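Local coordinates for filamentous hemagglutinin (Bordetella pertussis, PDB 1RWR), which serves as a secreted adhesin, with a TPS domain that probably directs its export across the outer membrane by the two-partner secretion pathway, at residues N22-N27 / S32-Q37; V163-K168 / S234-L239; V173-K176 / P180-D183; G189-D194 / A200-A205. All blocks are in the same frame, centred on the assembly; numbering follows the deposited sequence.

Contact 1: N22-N27 / S32-Q37; sequences NIADPN and SHNKFQ
Asn34 reaches from its strand to the backbone of Ala24 in the loop that runs between strands 20-22 and 31-36. Its CB bond is aimed at that loop, and CG lies anti to the carbonyl carbon (chi1 -61°), which carries the amide against the chain at Ile23 and Ala24. Asn34 CG itself is 4.0 Å from Ile23 CB. Beyond it, Asn34 OD1 receives the N-H of Ala24 at 2.8 Å from Ala24 N, in the carbonyl plane and on a lone pair, with a nearly straight bond of 166°. The same oxygen also accepts from Thr9 OG1, so two donors grip it. On the other branch, Asn34 ND2 passes the Ile23 side chain 3.9 Å from Ile23 CG2. Asn34 ND2 gives a hydrogen bond to Ser32 OG at 2.9 Å; Leu77 O, on the neighbouring strand, is a further acceptor for it.

Strand 31-36 is the outermost member, on the N-terminal side, of a long parallel sheet of the right-handed beta-helix, and this loop lies against it. Ser32 OG relays the amide's bond onward: it donates to Ala24 O over only 2.6 Å, tilted 19° from that carbonyl plane. Ile23 CD1 comes within 3.7 Å of Ser32 OG. Farther along, a water accepts from His33 N and donates to Asp25 O, bridging strand and loop, while the ring nitrogen His33 NE2 turns to Glu79.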
loop_
_atom_site.group_PDB
_atom_site.type_symbol
_atom_site.label_atom_id
_atom_site.label_comp_id
_atom_site.label_asym_id
_atom_site.label_seq_id
_atom_site.Cartn_x
_atom_site.Cartn_y
_atom_site.Cartn_z
ATOM N N ASN A 22 19.546 5.100 -5.953
ATOM C CA ASN A 22 19.632 5.778 -7.239
ATOM C C ASN A 22 18.771 5.012 -8.248
ATOM O O ASN A 22 19.231 4.117 -8.942
ATOM C CB ASN A 22 21.089 5.930 -7.699
ATOM C CG ASN A 22 21.790 7.059 -7.002
ATOM O OD1 ASN A 22 21.147 7.971 -6.495
ATOM N ND2 ASN A 22 23.141 7.000 -6.942
ATOM N N ILE A 23 17.495 5.399 -8.279
ATOM C CA ILE A 23 16.496 4.803 -9.126
ATOM C C ILE A 23 16.895 4.916 -10.604
ATOM O O ILE A 23 17.669 5.806 -10.976
ATOM C CB ILE A 23 15.107 5.469 -8.904
ATOM C CG1 ILE A 23 15.126 6.986 -9.174
ATOM C CG2 ILE A 23 14.599 5.246 -7.473
ATOM C CD1 ILE A 23 13.694 7.587 -9.264
ATOM N N ALA A 24 16.343 4.017 -11.410
ATOM C CA ALA A 24 16.506 4.014 -12.850
ATOM C C ALA A 24 15.869 5.218 -13.496
ATOM O O ALA A 24 14.858 5.759 -13.025
ATOM C CB ALA A 24 15.923 2.714 -13.444
ATOM N N ASP A 25 16.447 5.641 -14.614
ATOM C CA ASP A 25 15.837 6.731 -15.392
ATOM C C ASP A 25 14.401 6.339 -15.740
ATOM O O ASP A 25 14.171 5.213 -16.187
ATOM C CB ASP A 25 16.662 6.966 -16.657
ATOM C CG ASP A 25 16.462 8.317 -17.260
ATOM O OD1 ASP A 25 16.015 9.248 -16.548
ATOM O OD2 ASP A 25 16.766 8.521 -18.476
ATOM N N PRO A 26 13.418 7.206 -15.515
ATOM C CA PRO A 26 12.039 6.869 -15.855
ATOM C C PRO A 26 11.803 6.773 -17.347
ATOM O O PRO A 26 12.544 7.357 -18.164
ATOM C CB PRO A 26 11.208 8.032 -15.288
ATOM C CG PRO A 26 12.144 9.137 -15.169
ATOM C CD PRO A 26 13.501 8.514 -14.824
ATOM N N ASN A 27 10.755 6.052 -17.695
ATOM C CA ASN A 27 10.326 5.967 -19.081
ATOM C C ASN A 27 9.595 7.229 -19.478
ATOM O O ASN A 27 9.506 8.169 -18.679
ATOM C CB ASN A 27 9.467 4.698 -19.356
ATOM C CG ASN A 27 8.175 4.643 -18.523
ATOM O OD1 ASN A 27 7.564 5.690 -18.208
ATOM N ND2 ASN A 27 7.727 3.421 -18.200
ATOM N N SER A 32 9.669 5.056 -13.104
ATOM C CA SER A 32 10.983 4.493 -12.885
ATOM C C SER A 32 10.761 3.074 -12.361
ATOM O O SER A 32 10.219 2.903 -11.271
ATOM C CB SER A 32 11.749 5.322 -11.873
ATOM O OG SER A 32 12.981 4.705 -11.500
ATOM N N HIS A 33 11.151 2.079 -13.159
ATOM C CA HIS A 33 10.939 0.671 -12.846
ATOM C C HIS A 33 12.250 0.095 -12.326
ATOM O O HIS A 33 13.231 -0.047 -13.058
ATOM C CB HIS A 33 10.429 -0.064 -14.096
ATOM C CG HIS A 33 9.951 -1.448 -13.829
ATOM N ND1 HIS A 33 9.212 -2.169 -14.739
ATOM C CD2 HIS A 33 10.123 -2.255 -12.750
ATOM C CE1 HIS A 33 8.929 -3.353 -14.227
ATOM N NE2 HIS A 33 9.469 -3.433 -13.017
ATOM N N ASN A 34 12.279 -0.190 -11.029
ATOM C CA ASN A 34 13.465 -0.649 -10.355
ATOM C C ASN A 34 13.269 -2.085 -9.905
ATOM O O ASN A 34 12.340 -2.370 -9.145
ATOM C CB ASN A 34 13.713 0.219 -9.146
ATOM C CG ASN A 34 13.937 1.654 -9.528
ATOM O OD1 ASN A 34 15.062 1.996 -9.919
ATOM N ND2 ASN A 34 12.845 2.475 -9.579
ATOM N N LYS A 35 14.088 -2.988 -10.418
ATOM C CA LYS A 35 14.029 -4.399 -10.019
ATOM C C LYS A 35 15.077 -4.640 -8.980
ATOM O O LYS A 35 16.183 -4.092 -9.054
ATOM C CB LYS A 35 14.213 -5.333 -11.216
ATOM C CG LYS A 35 12.979 -5.366 -12.140
ATOM C CD LYS A 35 13.264 -6.139 -13.399
ATOM C CE LYS A 35 12.077 -6.141 -14.330
ATOM N NZ LYS A 35 11.105 -7.239 -13.963
ATOM N N PHE A 36 14.726 -5.459 -8.002
ATOM C CA PHE A 36 15.586 -5.838 -6.899
ATOM C C PHE A 36 15.528 -7.330 -6.679
ATOM O O PHE A 36 14.453 -7.932 -6.720
ATOM C CB PHE A 36 15.079 -5.214 -5.603
ATOM C CG PHE A 36 15.238 -3.733 -5.525
ATOM C CD1 PHE A 36 16.348 -3.183 -4.923
ATOM C CD2 PHE A 36 14.271 -2.882 -6.072
ATOM C CE1 PHE A 36 16.511 -1.795 -4.841
ATOM C CE2 PHE A 36 14.438 -1.507 -5.967
ATOM C CZ PHE A 36 15.552 -0.975 -5.358
ATOM N N GLN A 37 16.686 -7.918 -6.415
ATOM C CA GLN A 37 16.747 -9.291 -5.918
ATOM C C GLN A 37 16.160 -9.378 -4.498
ATOM O O GLN A 37 15.429 -10.340 -4.189
ATOM C CB GLN A 37 18.199 -9.757 -5.910
ATOM C CG GLN A 37 18.373 -11.240 -5.791
ATOM C CD GLN A 37 18.825 -11.660 -4.420
ATOM O OE1 GLN A 37 19.755 -11.066 -3.843
ATOM N NE2 GLN A 37 18.175 -12.692 -3.876
HETATM O O HOH W 1 12.912 2.900 -15.513
#

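Contact 2: V163-K168 / S234-L239; sequences VARLVK and SSDSGL
Arg165 stands at a corner of the beta-helix, where the chain leaves strand 159-164 and enters strand 166-169, and from there its side chain reaches Asp236 in the loop after strand 229-234. Arg165 CA and Asp236 CA are 8.9 Å apart, so the long arginine does most of the reaching. CG is anti to the backbone N, and a bend at chi2 (70°) brings the guanidinium side-on to the carboxylate. Two nitrogens close on a single oxygen: Arg165 NE lies 2.9 Å and Arg165 NH2 3.1 Å from Asp236 OD2. The NE bond uses the syn lone pair, whereas NH2 comes from well above the carboxylate plane. The guanidinium and carboxylate planes stand almost perpendicular, 87° apart.

In the parallel sheet of the helix, strand 183-188 runs between 159-164 and 229-234, so the salt bridge links corners two coils apart and passes over the one between them. That middle corner takes part as well, because Ala190 N donates to Asp236 OD1. NH1 of Arg165 has carbonyl partners in Ala207 and Gln141. A water adds a third donor to Asp236 OD2, 2.8 Å away, and donates also to Arg165 O, tying the acid to the arginine's own backbone. The converging positive charge and donors would be expected to favour an ionised carboxylate. Asp236 also opens a type II turn, closed by Leu239 N bonding to Asp236 O at 3.2 Å, with Gly238 at its third position.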
loop_
_atom_site.group_PDB
_atom_site.type_symbol
_atom_site.label_atom_id
_atom_site.label_comp_id
_atom_site.label_asym_id
_atom_site.label_seq_id
_atom_site.Cartn_x
_atom_site.Cartn_y
_atom_site.Cartn_z
ATOM N N VAL A 163 -2.632 -3.885 -1.774
ATOM C CA VAL A 163 -3.245 -4.701 -2.827
ATOM C C VAL A 163 -2.547 -6.064 -2.880
ATOM O O VAL A 163 -1.393 -6.165 -3.271
ATOM C CB VAL A 163 -3.137 -3.958 -4.189
ATOM C CG1 VAL A 163 -3.894 -4.727 -5.270
ATOM C CG2 VAL A 163 -3.689 -2.535 -4.055
ATOM N N ALA A 164 -3.204 -7.107 -2.406
ATOM C CA ALA A 164 -2.521 -8.389 -2.154
ATOM C C ALA A 164 -3.523 -9.513 -2.224
ATOM O O ALA A 164 -4.744 -9.270 -2.297
ATOM C CB ALA A 164 -1.837 -8.379 -0.793
ATOM N N ARG A 165 -3.043 -10.758 -2.207
ATOM C CA ARG A 165 -3.980 -11.859 -2.245
ATOM C C ARG A 165 -4.725 -11.932 -0.927
ATOM O O ARG A 165 -5.929 -12.108 -0.915
ATOM C CB ARG A 165 -3.297 -13.178 -2.593
ATOM C CG ARG A 165 -4.274 -14.314 -2.963
ATOM C CD ARG A 165 -4.951 -14.062 -4.334
ATOM N NE ARG A 165 -6.101 -14.914 -4.620
ATOM C CZ ARG A 165 -6.053 -16.138 -5.217
ATOM N NH1 ARG A 165 -4.916 -16.752 -5.475
ATOM N NH2 ARG A 165 -7.182 -16.779 -5.477
ATOM N N LEU A 166 -3.971 -11.825 0.150
ATOM C CA LEU A 166 -4.501 -11.747 1.511
ATOM C C LEU A 166 -3.910 -10.553 2.240
ATOM O O LEU A 166 -2.772 -10.152 2.001
ATOM C CB LEU A 166 -4.127 -13.001 2.304
ATOM C CG LEU A 166 -4.597 -14.358 1.761
ATOM C CD1 LEU A 166 -3.993 -15.473 2.631
ATOM C CD2 LEU A 166 -6.130 -14.496 1.683
ATOM N N VAL A 167 -4.653 -10.026 3.197
ATOM C CA VAL A 167 -4.174 -8.884 3.974
ATOM C C VAL A 167 -4.503 -9.107 5.445
ATOM O O VAL A 167 -5.626 -9.471 5.777
ATOM C CB VAL A 167 -4.740 -7.542 3.487
ATOM C CG1 VAL A 167 -4.161 -6.380 4.314
ATOM C CG2 VAL A 167 -4.480 -7.339 2.036
ATOM N N LYS A 168 -3.511 -8.910 6.304
ATOM C CA LYS A 168 -3.689 -8.996 7.763
ATOM C C LYS A 168 -3.398 -7.613 8.350
ATOM O O LYS A 168 -2.351 -7.025 8.057
ATOM C CB LYS A 168 -2.768 -10.049 8.327
ATOM C CG LYS A 168 -3.172 -11.447 7.798
ATOM C CD LYS A 168 -2.284 -12.561 8.244
ATOM C CE LYS A 168 -2.862 -13.961 7.808
ATOM N NZ LYS A 168 -4.289 -14.064 7.231
ATOM N N SER A 234 -12.703 -7.340 -1.218
ATOM C CA SER A 234 -12.270 -8.717 -1.317
ATOM C C SER A 234 -13.020 -9.309 -2.500
ATOM O O SER A 234 -14.254 -9.274 -2.542
ATOM C CB SER A 234 -12.639 -9.467 -0.039
ATOM O OG SER A 234 -12.324 -10.829 -0.144
ATOM N N SER A 235 -12.293 -9.799 -3.484
ATOM C CA SER A 235 -12.933 -10.241 -4.711
ATOM C C SER A 235 -13.048 -11.772 -4.874
ATOM O O SER A 235 -13.851 -12.228 -5.703
ATOM C CB SER A 235 -12.233 -9.550 -5.904
ATOM O OG SER A 235 -10.931 -9.971 -5.898
ATOM N N ASP A 236 -12.316 -12.566 -4.093
ATOM C CA ASP A 236 -12.379 -14.042 -4.246
ATOM C C ASP A 236 -13.688 -14.599 -3.675
ATOM O O ASP A 236 -14.033 -14.336 -2.522
ATOM C CB ASP A 236 -11.220 -14.757 -3.569
ATOM C CG ASP A 236 -9.868 -14.474 -4.221
ATOM O OD1 ASP A 236 -9.837 -13.887 -5.350
ATOM O OD2 ASP A 236 -8.814 -14.832 -3.677
ATOM N N SER A 237 -14.397 -15.404 -4.468
ATOM C CA SER A 237 -15.696 -15.929 -4.041
ATOM C C SER A 237 -15.545 -16.766 -2.761
ATOM O O SER A 237 -14.656 -17.614 -2.628
ATOM C CB SER A 237 -16.328 -16.766 -5.147
ATOM O OG SER A 237 -17.560 -17.334 -4.717
ATOM N N GLY A 238 -16.393 -16.476 -1.790
ATOM C CA GLY A 238 -16.430 -17.277 -0.583
ATOM C C GLY A 238 -15.515 -16.819 0.527
ATOM O O GLY A 238 -15.555 -17.381 1.624
ATOM N N LEU A 239 -14.668 -15.824 0.272
ATOM C CA LEU A 239 -13.697 -15.389 1.302
ATOM C C LEU A 239 -14.243 -14.155 2.005
ATOM O O LEU A 239 -14.946 -13.371 1.392
ATOM C CB LEU A 239 -12.328 -15.090 0.683
ATOM C CG LEU A 239 -11.456 -16.328 0.482
ATOM C CD1 LEU A 239 -12.065 -17.236 -0.566
ATOM C CD2 LEU A 239 -10.053 -16.065 0.090
HETATM O O HOH W 2 -8.274 -13.582 -1.227
#

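Contact 3: V173-K176 / P180-D183; sequences VSSK and PLAD
Peptide groups are the flat elements here, and Ser175 works against two of them, those that follow Pro180 and Leu181. At the second, Ser175 OG lies on the line of the N-H bond of Ala182: the hydrogen bond is 3.2 Å from Ala182 N to Ser175 OG, rather long, but its angle of 179° is essentially straight. At the first, the carbonyl oxygen Pro180 O comes to 3.7 Å from Ser175 CB, a plain van der Waals touch.

The serine's hydroxyl stands anti to its own carbonyl carbon (chi1 -60°), and with CB directed at the other segment this places OG in front of the Ala182 amide. Having accepted from the backbone, Ser175 OG donates to a water 2.9 Å away. The water in turn donates to Ala182 O, also at 2.9 Å, so one hydroxyl and one water together serve both the N-H and the C=O of the same residue. Leu181 supplies the apolar half of the contact. One of its methyls, Leu181 CD1, swings back across the gap to 3.6 Å from Ser175 CB and lies 3.7 Å from Ser175 OG. The Leu181 side chain also touches Tyr226 and Pro250, while Ala182 CB touches Ser175 OG at 3.8 Å and packs on Ala154.

Strand 173-174 ends just before Ser175, and strand 183-188 starts just after Ala182. The serine thus holds together the two arms of a connecting loop between successive strands, the kind of turn by which a parallel beta-helix passes from one face to the next.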
loop_
_atom_site.group_PDB
_atom_site.type_symbol
_atom_site.label_atom_id
_atom_site.label_comp_id
_atom_site.label_asym_id
_atom_site.label_seq_id
_atom_site.Cartn_x
_atom_site.Cartn_y
_atom_site.Cartn_z
ATOM N N VAL A 173 -3.672 2.048 10.755
ATOM C CA VAL A 173 -3.349 2.813 9.560
ATOM C C VAL A 173 -4.073 4.123 9.725
ATOM O O VAL A 173 -5.311 4.139 9.841
ATOM C CB VAL A 173 -3.824 2.086 8.332
ATOM C CG1 VAL A 173 -3.570 2.895 7.069
ATOM C CG2 VAL A 173 -3.136 0.737 8.248
ATOM N N SER A 174 -3.329 5.215 9.820
ATOM C CA SER A 174 -3.948 6.523 10.089
ATOM C C SER A 174 -3.094 7.651 9.600
ATOM O O SER A 174 -1.929 7.488 9.247
ATOM C CB SER A 174 -4.184 6.737 11.591
ATOM O OG SER A 174 -2.917 6.833 12.199
ATOM N N SER A 175 -3.679 8.827 9.561
ATOM C CA SER A 175 -2.904 10.014 9.403
ATOM C C SER A 175 -3.038 10.770 10.719
ATOM O O SER A 175 -4.003 10.597 11.457
ATOM C CB SER A 175 -3.391 10.880 8.256
ATOM O OG SER A 175 -3.325 10.181 7.016
ATOM N N LYS A 176 -2.095 11.658 10.959
ATOM C CA LYS A 176 -2.034 12.329 12.249
ATOM C C LYS A 176 -3.154 13.324 12.398
ATOM O O LYS A 176 -3.620 13.961 11.436
ATOM C CB LYS A 176 -0.666 12.975 12.443
ATOM C CG LYS A 176 0.414 11.947 12.529
ATOM C CD LYS A 176 1.760 12.575 12.872
ATOM C CE LYS A 176 2.601 11.649 13.736
ATOM N NZ LYS A 176 2.930 10.374 13.087
ATOM N N PRO A 180 -3.159 16.422 6.912
ATOM C CA PRO A 180 -3.798 16.014 5.650
ATOM C C PRO A 180 -4.081 14.544 5.689
ATOM O O PRO A 180 -3.146 13.762 5.906
ATOM C CB PRO A 180 -2.750 16.366 4.582
ATOM C CG PRO A 180 -1.904 17.433 5.244
ATOM C CD PRO A 180 -1.814 16.986 6.681
ATOM N N LEU A 181 -5.352 14.172 5.528
ATOM C CA LEU A 181 -5.725 12.769 5.707
ATOM C C LEU A 181 -5.694 11.996 4.407
ATOM O O LEU A 181 -6.321 12.379 3.425
ATOM C CB LEU A 181 -7.098 12.696 6.279
ATOM C CG LEU A 181 -7.753 11.491 6.887
ATOM C CD1 LEU A 181 -6.913 10.682 7.850
ATOM C CD2 LEU A 181 -8.987 12.028 7.633
ATOM N N ALA A 182 -4.972 10.892 4.421
ATOM C CA ALA A 182 -4.924 9.986 3.265
ATOM C C ALA A 182 -6.190 9.163 3.138
ATOM O O ALA A 182 -6.791 8.766 4.128
ATOM C CB ALA A 182 -3.744 9.061 3.392
ATOM N N ASP A 183 -6.594 8.874 1.919
ATOM C CA ASP A 183 -7.510 7.763 1.677
ATOM C C ASP A 183 -6.790 6.439 1.930
ATOM O O ASP A 183 -5.557 6.353 1.864
ATOM C CB ASP A 183 -7.947 7.713 0.223
ATOM C CG ASP A 183 -8.885 8.782 -0.167
ATOM O OD1 ASP A 183 -9.520 9.444 0.654
ATOM O OD2 ASP A 183 -9.041 9.033 -1.391
HETATM O O HOH W 3 -5.179 8.078 6.480
#

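Contact 4: G189-D194 / A200-A205; sequences GANRYD and ATPIAA
Strands 191-194 and 199-202 run antiparallel, 160° between their directions, with Arg192 and Thr201 as the hydrogen-bonded pair and Tyr193 and Ala200 as a non-hydrogen-bonded one. They form a beta hairpin that departs from the helical coil after strand 183-188 and joins strands 128-132 and 135-140 in a four-stranded antiparallel sheet, an excursion from the regular beta-helix. Arg192 N donates to Thr201 O at 2.8 Å, and Thr201 N returns the bond to Arg192 O at 2.9 Å. Past the strand end, Ile203 N bonds to Ala190 O at 3.0 Å, coming from well above the carbonyl plane; Pro202 CA adds a CA-H...O contact to this oxygen.

Tyr193 and Ala200 send their side chains to the same face of the hairpin. Ala200 CB meets the tyrosine at the ring edge, in plane, 4.0 Å from Tyr193 CD1, while Tyr193 OH hydrogen-bonds to Asp161 OD2; the side chains of both residues touch Val187 of strand 183-188. Arg192 and Thr201 occupy the other face. Arg192 leads its guanidinium away, where NE makes a salt bridge with Asp139, so what remains across the hairpin is Arg192 CB, 3.8 Å from Thr201 OG1 and as near to Ile203 CG2.

Ile203 lies along the backbone of the first strand. With CG1 set between its own N and carbonyl carbon (chi1 64°), the side chain branches over Asn191 and Arg192: CG2 reaches the Arg192 amide, and the Ile203 CD1 methyl stops 3.5 Å from Asn191 O.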
loop_
_atom_site.group_PDB
_atom_site.type_symbol
_atom_site.label_atom_id
_atom_site.label_comp_id
_atom_site.label_asym_id
_atom_site.label_seq_id
_atom_site.Cartn_x
_atom_site.Cartn_y
_atom_site.Cartn_z
ATOM N N GLY A 189 -7.571 -10.396 -2.967
ATOM C CA GLY A 189 -8.053 -11.375 -3.940
ATOM C C GLY A 189 -7.220 -11.375 -5.210
ATOM O O GLY A 189 -6.248 -10.636 -5.340
ATOM N N ALA A 190 -7.594 -12.265 -6.119
ATOM C CA ALA A 190 -6.936 -12.379 -7.403
ATOM C C ALA A 190 -7.521 -11.323 -8.302
ATOM O O ALA A 190 -8.669 -11.418 -8.745
ATOM C CB ALA A 190 -7.104 -13.781 -7.975
ATOM N N ASN A 191 -6.738 -10.278 -8.486
ATOM C CA ASN A 191 -7.159 -9.090 -9.214
ATOM C C ASN A 191 -6.073 -8.544 -10.091
ATOM O O ASN A 191 -4.905 -8.619 -9.768
ATOM C CB ASN A 191 -7.535 -7.952 -8.243
ATOM C CG ASN A 191 -8.805 -8.219 -7.451
ATOM O OD1 ASN A 191 -9.881 -8.363 -8.009
ATOM N ND2 ASN A 191 -8.668 -8.269 -6.126
ATOM N N ARG A 192 -6.459 -7.936 -11.198
ATOM C CA ARG A 192 -5.599 -6.962 -11.822
ATOM C C ARG A 192 -6.024 -5.629 -11.229
ATOM O O ARG A 192 -7.217 -5.258 -11.267
ATOM C CB ARG A 192 -5.796 -6.897 -13.343
ATOM C CG ARG A 192 -5.094 -5.623 -13.869
ATOM C CD ARG A 192 -4.755 -5.663 -15.256
ATOM N NE ARG A 192 -3.594 -6.495 -15.528
ATOM C CZ ARG A 192 -2.909 -6.404 -16.641
ATOM N NH1 ARG A 192 -3.271 -5.511 -17.560
ATOM N NH2 ARG A 192 -1.900 -7.209 -16.852
ATOM N N TYR A 193 -5.062 -4.901 -10.673
ATOM C CA TYR A 193 -5.311 -3.556 -10.176
ATOM C C TYR A 193 -4.626 -2.544 -11.060
ATOM O O TYR A 193 -3.398 -2.562 -11.221
ATOM C CB TYR A 193 -4.780 -3.431 -8.766
ATOM C CG TYR A 193 -5.256 -2.238 -7.954
ATOM C CD1 TYR A 193 -6.562 -2.155 -7.502
ATOM C CD2 TYR A 193 -4.378 -1.234 -7.597
ATOM C CE1 TYR A 193 -6.996 -1.097 -6.714
ATOM C CE2 TYR A 193 -4.809 -0.158 -6.798
ATOM C CZ TYR A 193 -6.107 -0.119 -6.349
ATOM O OH TYR A 193 -6.517 0.881 -5.510
ATOM N N ASP A 194 -5.417 -1.683 -11.673
ATOM C CA ASP A 194 -4.854 -0.638 -12.487
ATOM C C ASP A 194 -4.440 0.546 -11.612
ATOM O O ASP A 194 -5.273 1.180 -10.986
ATOM C CB ASP A 194 -5.874 -0.163 -13.512
ATOM C CG ASP A 194 -5.312 0.941 -14.354
ATOM O OD1 ASP A 194 -4.272 0.673 -14.978
ATOM O OD2 ASP A 194 -5.765 2.086 -14.415
ATOM N N ALA A 200 -10.020 -2.518 -9.461
ATOM C CA ALA A 200 -9.692 -3.940 -9.422
ATOM C C ALA A 200 -10.642 -4.720 -10.307
ATOM O O ALA A 200 -11.859 -4.577 -10.199
ATOM C CB ALA A 200 -9.781 -4.464 -8.026
ATOM N N THR A 201 -10.093 -5.574 -11.149
ATOM C CA THR A 201 -10.907 -6.505 -11.896
ATOM C C THR A 201 -10.426 -7.896 -11.581
ATOM O O THR A 201 -9.224 -8.139 -11.663
ATOM C CB THR A 201 -10.827 -6.225 -13.406
ATOM O OG1 THR A 201 -9.493 -6.373 -13.880
ATOM C CG2 THR A 201 -11.118 -4.805 -13.723
ATOM N N PRO A 202 -11.323 -8.803 -11.194
ATOM C CA PRO A 202 -10.910 -10.160 -10.867
ATOM C C PRO A 202 -10.203 -10.863 -12.019
ATOM O O PRO A 202 -10.524 -10.662 -13.201
ATOM C CB PRO A 202 -12.225 -10.843 -10.461
ATOM C CG PRO A 202 -13.094 -9.720 -10.019
ATOM C CD PRO A 202 -12.777 -8.618 -10.959
ATOM N N ILE A 203 -9.157 -11.609 -11.673
ATOM C CA ILE A 203 -8.417 -12.406 -12.650
ATOM C C ILE A 203 -8.310 -13.861 -12.149
ATOM O O ILE A 203 -8.535 -14.171 -10.969
ATOM C CB ILE A 203 -7.015 -11.805 -12.941
ATOM C CG1 ILE A 203 -6.108 -11.811 -11.700
ATOM C CG2 ILE A 203 -7.126 -10.412 -13.567
ATOM C CD1 ILE A 203 -4.701 -11.362 -11.978
ATOM N N ALA A 204 -8.000 -14.760 -13.062
ATOM C CA ALA A 204 -7.743 -16.154 -12.718
ATOM C C ALA A 204 -6.386 -16.343 -12.024
ATOM O O ALA A 204 -5.384 -15.739 -12.359
ATOM C CB ALA A 204 -7.804 -17.004 -14.002
ATOM N N ALA A 205 -6.346 -17.244 -11.077
ATOM C CA ALA A 205 -5.090 -17.588 -10.442
ATOM C C ALA A 205 -4.955 -19.075 -10.410
ATOM O O ALA A 205 -5.946 -19.808 -10.504
ATOM C CB ALA A 205 -5.059 -17.043 -9.041
#

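From the N terminus, contact 1 comes first, closing the short loop 22-37 at the outermost strand of the long parallel sheet, and is finished before the others begin. Contact 2 then spans the chain from 163 to 239, tying two corners of the beta-helix together. Within that span lie contact 3, which closes the turn between strands 173-174 and 183-188, and afterwards contact 4, which pairs the hairpin that follows strand 183-188. Those two are in series, on opposite sides of the chain's centre. Contacts 2 and 4 touch where the 234-239 loop meets the start of 189-194, with centres about 10 Å apart; contacts 1 and 2 have centres about 29 Å apart.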